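Local coordinates for mevalonate 3-kinase (Thermoplasma acidophilum, PDB 4RKS), which phosphorylates (R)-mevalonate with ATP to give mevalonate 3-phosphate, a step of the alternative mevalonate pathway to isoprenoids in extreme acidophiles, at residues K244-H258 / I283-G295. Sequence-based numbering, arbitrary orientation.
With MEV ((R)-mevalonate), chain C.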
loop_
_atom_site.group_PDB
_atom_site.type_symbol
_atom_site.label_atom_id
_atom_site.label_comp_id
_atom_site.label_asym_id
_atom_site.label_seq_id
_atom_site.Cartn_x
_atom_site.Cartn_y
_atom_site.Cartn_z
ATOM N N LYS A 244 13.882 11.776 8.692
ATOM C CA LYS A 244 15.038 11.408 7.880
ATOM C C LYS A 244 15.568 10.017 8.224
ATOM O O LYS A 244 15.939 9.253 7.335
ATOM C CB LYS A 244 16.151 12.447 8.017
ATOM C CG LYS A 244 15.881 13.727 7.230
ATOM C CD LYS A 244 17.112 14.637 7.243
ATOM C CE LYS A 244 16.899 15.879 6.410
ATOM N NZ LYS A 244 15.869 16.763 7.013
ATOM N N GLY A 245 15.577 9.672 9.505
ATOM C CA GLY A 245 16.057 8.365 9.919
ATOM C C GLY A 245 15.174 7.261 9.369
ATOM O O GLY A 245 15.650 6.225 8.904
ATOM N N ILE A 246 13.873 7.492 9.410
ATOM C CA ILE A 246 12.922 6.514 8.913
ATOM C C ILE A 246 13.150 6.278 7.419
ATOM O O ILE A 246 13.197 5.128 6.976
ATOM C CB ILE A 246 11.466 6.969 9.213
ATOM C CG1 ILE A 246 11.180 6.807 10.714
ATOM C CG2 ILE A 246 10.448 6.156 8.430
ATOM C CD1 ILE A 246 9.945 7.600 11.199
ATOM N N PHE A 247 13.345 7.348 6.650
ATOM C CA PHE A 247 13.488 7.181 5.202
ATOM C C PHE A 247 14.869 6.655 4.829
ATOM O O PHE A 247 14.982 5.807 3.938
ATOM C CB PHE A 247 13.206 8.481 4.460
ATOM C CG PHE A 247 11.732 8.765 4.267
ATOM C CD1 PHE A 247 10.940 7.900 3.533
ATOM C CD2 PHE A 247 11.151 9.914 4.797
ATOM C CE1 PHE A 247 9.593 8.161 3.341
ATOM C CE2 PHE A 247 9.786 10.181 4.605
ATOM C CZ PHE A 247 9.019 9.301 3.876
ATOM N N ASP A 248 15.909 7.124 5.519
ATOM C CA ASP A 248 17.241 6.519 5.389
ATOM C C ASP A 248 17.188 5.001 5.563
ATOM O O ASP A 248 17.804 4.258 4.804
ATOM C CB ASP A 248 18.216 7.078 6.423
ATOM C CG ASP A 248 18.637 8.503 6.139
ATOM O OD1 ASP A 248 18.368 9.023 5.035
ATOM O OD2 ASP A 248 19.257 9.103 7.043
ATOM N N LEU A 249 16.463 4.545 6.586
ATOM C CA LEU A 249 16.340 3.115 6.853
ATOM C C LEU A 249 15.532 2.402 5.758
ATOM O O LEU A 249 15.870 1.286 5.368
ATOM C CB LEU A 249 15.707 2.886 8.226
ATOM C CG LEU A 249 15.553 1.465 8.779
ATOM C CD1 LEU A 249 15.478 1.499 10.282
ATOM C CD2 LEU A 249 14.273 0.821 8.260
ATOM N N ALA A 250 14.472 3.046 5.277
ATOM C CA ALA A 250 13.682 2.517 4.178
ATOM C C ALA A 250 14.558 2.256 2.951
ATOM O O ALA A 250 14.369 1.258 2.264
ATOM C CB ALA A 250 12.559 3.462 3.826
ATOM N N GLN A 251 15.511 3.148 2.684
ATOM C CA GLN A 251 16.431 2.955 1.563
ATOM C C GLN A 251 17.355 1.758 1.808
ATOM O O GLN A 251 17.624 0.987 0.892
ATOM C CB GLN A 251 17.268 4.219 1.298
ATOM C CG GLN A 251 18.341 4.005 0.226
ATOM C CD GLN A 251 19.031 5.290 -0.210
ATOM O OE1 GLN A 251 18.387 6.316 -0.436
ATOM N NE2 GLN A 251 20.347 5.228 -0.348
ATOM N N GLU A 252 17.832 1.597 3.038
ATOM C CA GLU A 252 18.666 0.437 3.374
ATOM C C GLU A 252 17.864 -0.858 3.280
ATOM O O GLU A 252 18.362 -1.863 2.784
ATOM C CB GLU A 252 19.268 0.576 4.769
ATOM C CG GLU A 252 20.205 1.760 4.901
ATOM C CD GLU A 252 20.938 1.785 6.229
ATOM O OE1 GLU A 252 21.571 0.764 6.578
ATOM O OE2 GLU A 252 20.879 2.827 6.922
ATOM N N ASP A 253 16.620 -0.820 3.754
ATOM C CA ASP A 253 15.715 -1.959 3.617
ATOM C C ASP A 253 15.475 -2.294 2.149
ATOM O O ASP A 253 15.492 -3.458 1.763
ATOM C CB ASP A 253 14.379 -1.687 4.307
ATOM C CG ASP A 253 13.583 -2.965 4.558
ATOM O OD1 ASP A 253 13.911 -3.669 5.537
ATOM O OD2 ASP A 253 12.644 -3.265 3.780
ATOM N N THR A 254 15.250 -1.259 1.341
ATOM C CA THR A 254 15.041 -1.408 -0.100
ATOM C C THR A 254 16.223 -2.137 -0.748
ATOM O O THR A 254 16.037 -3.039 -1.564
ATOM C CB THR A 254 14.839 -0.029 -0.789
ATOM O OG1 THR A 254 13.544 0.488 -0.469
ATOM C CG2 THR A 254 14.958 -0.139 -2.294
ATOM N N GLU A 255 17.436 -1.758 -0.375
ATOM C CA GLU A 255 18.628 -2.349 -0.981
ATOM C C GLU A 255 18.824 -3.826 -0.580
ATOM O O GLU A 255 19.167 -4.663 -1.416
ATOM C CB GLU A 255 19.857 -1.493 -0.629
ATOM C CG GLU A 255 19.746 -0.082 -1.254
ATOM C CD GLU A 255 20.822 0.914 -0.808
ATOM O OE1 GLU A 255 21.369 0.781 0.307
ATOM O OE2 GLU A 255 21.102 1.855 -1.583
ATOM N N GLU A 256 18.607 -4.143 0.689
ATOM C CA GLU A 256 18.633 -5.537 1.152
ATOM C C GLU A 256 17.575 -6.400 0.451
ATOM O O GLU A 256 17.852 -7.503 -0.018
ATOM C CB GLU A 256 18.414 -5.585 2.661
ATOM C CG GLU A 256 18.198 -6.986 3.219
ATOM C CD GLU A 256 17.926 -6.975 4.711
ATOM O OE1 GLU A 256 18.246 -5.963 5.371
ATOM O OE2 GLU A 256 17.391 -7.974 5.226
ATOM N N TYR A 257 16.352 -5.884 0.400
ATOM C CA TYR A 257 15.228 -6.580 -0.214
ATOM C C TYR A 257 15.495 -6.901 -1.675
ATOM O O TYR A 257 15.284 -8.029 -2.126
ATOM C CB TYR A 257 13.983 -5.711 -0.066
ATOM C CG TYR A 257 12.666 -6.246 -0.565
ATOM C CD1 TYR A 257 11.960 -7.217 0.150
ATOM C CD2 TYR A 257 12.081 -5.712 -1.696
ATOM C CE1 TYR A 257 10.727 -7.658 -0.278
ATOM C CE2 TYR A 257 10.848 -6.145 -2.134
ATOM C CZ TYR A 257 10.176 -7.115 -1.426
ATOM O OH TYR A 257 8.949 -7.519 -1.881
ATOM N N HIS A 258 15.986 -5.927 -2.428
ATOM C CA HIS A 258 16.164 -6.179 -3.851
ATOM C C HIS A 258 17.449 -6.945 -4.167
ATOM O O HIS A 258 17.571 -7.538 -5.239
ATOM C CB HIS A 258 16.065 -4.865 -4.613
ATOM C CG HIS A 258 14.659 -4.356 -4.686
ATOM N ND1 HIS A 258 13.691 -4.979 -5.439
ATOM C CD2 HIS A 258 14.043 -3.325 -4.059
ATOM C CE1 HIS A 258 12.544 -4.339 -5.297
ATOM N NE2 HIS A 258 12.730 -3.329 -4.467
ATOM N N ILE A 283 23.601 13.944 -5.776
ATOM C CA ILE A 283 22.986 15.139 -5.209
ATOM C C ILE A 283 22.717 15.017 -3.716
ATOM O O ILE A 283 22.420 16.021 -3.064
ATOM C CB ILE A 283 21.678 15.495 -5.924
ATOM C CG1 ILE A 283 20.743 14.291 -5.992
ATOM C CG2 ILE A 283 21.974 15.971 -7.323
ATOM C CD1 ILE A 283 19.457 14.574 -6.764
ATOM N N ARG A 284 22.839 13.804 -3.175
ATOM C CA ARG A 284 22.634 13.590 -1.739
ATOM C C ARG A 284 23.667 14.379 -0.941
ATOM O O ARG A 284 23.417 14.789 0.192
ATOM C CB ARG A 284 22.699 12.098 -1.379
ATOM C CG ARG A 284 22.322 11.781 0.073
ATOM C CD ARG A 284 21.923 10.320 0.258
ATOM N NE ARG A 284 20.862 9.924 -0.665
ATOM C CZ ARG A 284 20.945 8.904 -1.515
ATOM N NH1 ARG A 284 22.041 8.149 -1.553
ATOM N NH2 ARG A 284 19.925 8.631 -2.322
ATOM N N LYS A 285 24.825 14.602 -1.548
ATOM C CA LYS A 285 25.885 15.372 -0.905
ATOM C C LYS A 285 25.529 16.858 -0.865
ATOM O O LYS A 285 26.059 17.610 -0.051
ATOM C CB LYS A 285 27.209 15.148 -1.631
ATOM C CG LYS A 285 27.683 13.700 -1.604
ATOM C CD LYS A 285 28.940 13.521 -2.445
ATOM C CE LYS A 285 28.730 14.036 -3.867
ATOM N NZ LYS A 285 29.918 13.814 -4.743
ATOM N N ASP A 286 24.606 17.256 -1.738
ATOM C CA ASP A 286 24.163 18.643 -1.856
ATOM C C ASP A 286 22.945 18.926 -0.956
ATOM O O ASP A 286 22.955 19.864 -0.151
ATOM C CB ASP A 286 23.856 18.952 -3.333
ATOM C CG ASP A 286 23.397 20.388 -3.565
ATOM O OD1 ASP A 286 23.582 21.239 -2.679
ATOM O OD2 ASP A 286 22.849 20.661 -4.651
ATOM N N TYR A 287 21.895 18.120 -1.095
ATOM C CA TYR A 287 20.771 18.195 -0.176
ATOM C C TYR A 287 20.237 16.793 0.110
ATOM O O TYR A 287 20.448 15.874 -0.673
ATOM C CB TYR A 287 19.671 19.107 -0.720
ATOM C CG TYR A 287 19.065 18.730 -2.062
ATOM C CD1 TYR A 287 19.641 19.159 -3.256
ATOM C CD2 TYR A 287 17.888 17.981 -2.132
ATOM C CE1 TYR A 287 19.074 18.833 -4.482
ATOM C CE2 TYR A 287 17.316 17.652 -3.348
ATOM C CZ TYR A 287 17.914 18.076 -4.522
ATOM O OH TYR A 287 17.339 17.745 -5.732
ATOM N N TRP A 288 19.563 16.626 1.243
ATOM C CA TRP A 288 19.133 15.298 1.668
ATOM C C TRP A 288 18.099 14.677 0.732
ATOM O O TRP A 288 17.156 15.335 0.276
ATOM C CB TRP A 288 18.561 15.342 3.084
ATOM C CG TRP A 288 18.089 13.990 3.572
ATOM C CD1 TRP A 288 18.848 13.015 4.169
ATOM C CD2 TRP A 288 16.756 13.467 3.492
ATOM N NE1 TRP A 288 18.060 11.914 4.468
ATOM C CE2 TRP A 288 16.776 12.170 4.062
ATOM C CE3 TRP A 288 15.545 13.967 2.995
ATOM C CZ2 TRP A 288 15.630 11.382 4.156
ATOM C CZ3 TRP A 288 14.412 13.177 3.084
ATOM C CH2 TRP A 288 14.465 11.894 3.654
ATOM N N ASN A 289 18.294 13.403 0.442
ATOM C CA ASN A 289 17.231 12.580 -0.110
ATOM C C ASN A 289 17.450 11.146 0.322
ATOM O O ASN A 289 18.526 10.797 0.815
ATOM C CB ASN A 289 17.168 12.669 -1.633
ATOM C CG ASN A 289 18.283 11.899 -2.313
ATOM O OD1 ASN A 289 18.264 10.665 -2.378
ATOM N ND2 ASN A 289 19.267 12.626 -2.827
ATOM N N ALA A 290 16.415 10.332 0.131
ATOM C CA ALA A 290 16.478 8.882 0.305
ATOM C C ALA A 290 15.454 8.281 -0.641
ATOM O O ALA A 290 14.389 8.878 -0.849
ATOM C CB ALA A 290 16.189 8.482 1.744
ATOM N N TYR A 291 15.748 7.115 -1.214
ATOM C CA TYR A 291 14.811 6.514 -2.165
ATOM C C TYR A 291 14.292 5.151 -1.709
ATOM O O TYR A 291 14.922 4.479 -0.909
ATOM C CB TYR A 291 15.458 6.362 -3.546
ATOM C CG TYR A 291 16.387 5.179 -3.637
ATOM C CD1 TYR A 291 17.729 5.303 -3.295
ATOM C CD2 TYR A 291 15.930 3.941 -4.065
ATOM C CE1 TYR A 291 18.580 4.228 -3.367
ATOM C CE2 TYR A 291 16.776 2.859 -4.139
ATOM C CZ TYR A 291 18.096 3.006 -3.788
ATOM O OH TYR A 291 18.941 1.929 -3.866
ATOM N N ILE A 292 13.148 4.759 -2.270
ATOM C CA ILE A 292 12.512 3.457 -2.048
ATOM C C ILE A 292 12.127 2.842 -3.402
ATOM O O ILE A 292 11.685 3.558 -4.296
ATOM C CB ILE A 292 11.241 3.589 -1.168
ATOM C CG1 ILE A 292 11.595 4.065 0.243
ATOM C CG2 ILE A 292 10.443 2.263 -1.110
ATOM C CD1 ILE A 292 10.390 4.531 1.033
ATOM N N VAL A 293 12.303 1.529 -3.554
ATOM C CA VAL A 293 11.736 0.795 -4.684
ATOM C C VAL A 293 10.918 -0.365 -4.124
ATOM O O VAL A 293 11.445 -1.150 -3.343
ATOM C CB VAL A 293 12.832 0.242 -5.637
ATOM C CG1 VAL A 293 12.209 -0.548 -6.783
ATOM C CG2 VAL A 293 13.736 1.376 -6.153
ATOM N N THR A 294 9.645 -0.477 -4.497
ATOM C CA THR A 294 8.830 -1.588 -3.993
ATOM C C THR A 294 8.796 -2.712 -5.035
ATOM O O THR A 294 9.826 -3.294 -5.326
ATOM C CB THR A 294 7.390 -1.127 -3.609
ATOM O OG1 THR A 294 6.717 -0.573 -4.754
ATOM C CG2 THR A 294 7.454 -0.063 -2.519
ATOM N N GLY A 295 7.637 -3.015 -5.609
ATOM C CA GLY A 295 7.555 -4.113 -6.565
ATOM C C GLY A 295 7.451 -3.672 -8.018
ATOM O O GLY A 295 7.760 -4.427 -8.927
HETATM C C8 MEV C . 3.436 -5.716 -0.833
HETATM O O8 MEV C . 2.460 -6.740 -0.822
HETATM C C2 MEV C . 4.533 -6.129 -1.790
HETATM C C3 MEV C . 5.517 -5.056 -2.227
HETATM O O7 MEV C . 4.882 -3.881 -2.662
HETATM C C4 MEV C . 6.472 -4.699 -1.100
HETATM C C5 MEV C . 5.911 -3.674 -0.131
HETATM O O3 MEV C . 5.346 -2.615 -0.540
HETATM O O4 MEV C . 5.989 -3.894 1.100
HETATM C C6 MEV C . 6.299 -5.634 -3.386
HETATM O O HOH W 1 19.729 9.793 2.678
#
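Arg284 brings one face of its guanidinium up to Gln251 OE1, while Arg284 NH2 is bonded to Asn289 OD1 (2.6 Å). At Trp288 the aliphatic chain of Lys244 lies over one face of the indole, CD 3.8 Å from the centroid of the five-membered ring, and the ammonium runs on to a salt bridge with Glu304. At the indole's edge, Trp288 NE1 gives Asp248 OD1 a 3.0 Å hydrogen bond on the syn side of the carboxylate, and Trp288 CH2 meets Phe247 CB. Strand 289-292 then runs at 41° to the axis of segment 244-258, part of the helix-on-sheet layer of this C-terminal GHMP-kinase domain, antiparallel to strand 298-304. Ala290 CB fits against Phe247 CB. Gln251 crosses the Tyr291 side chain at about a right angle, and its extended chain (chi1 174°) carries OE1 to Tyr291 N (2.9 Å); Tyr291 O is buried without a hydrogen-bonding partner. Ile292 CD1 packs on Ala250 CB (3.7 Å). Thr254 OG1, bonded to Ala250 O, takes only a weak bond from Val293 N. His258 NE2 donates to Val293 O (2.8 Å) in the imidazole plane, yet above the carbonyl plane. Thr294 and Gly295 continue into the mevalonate pocket, where Tyr257 OH lies 3.6 Å from mevalonate C6.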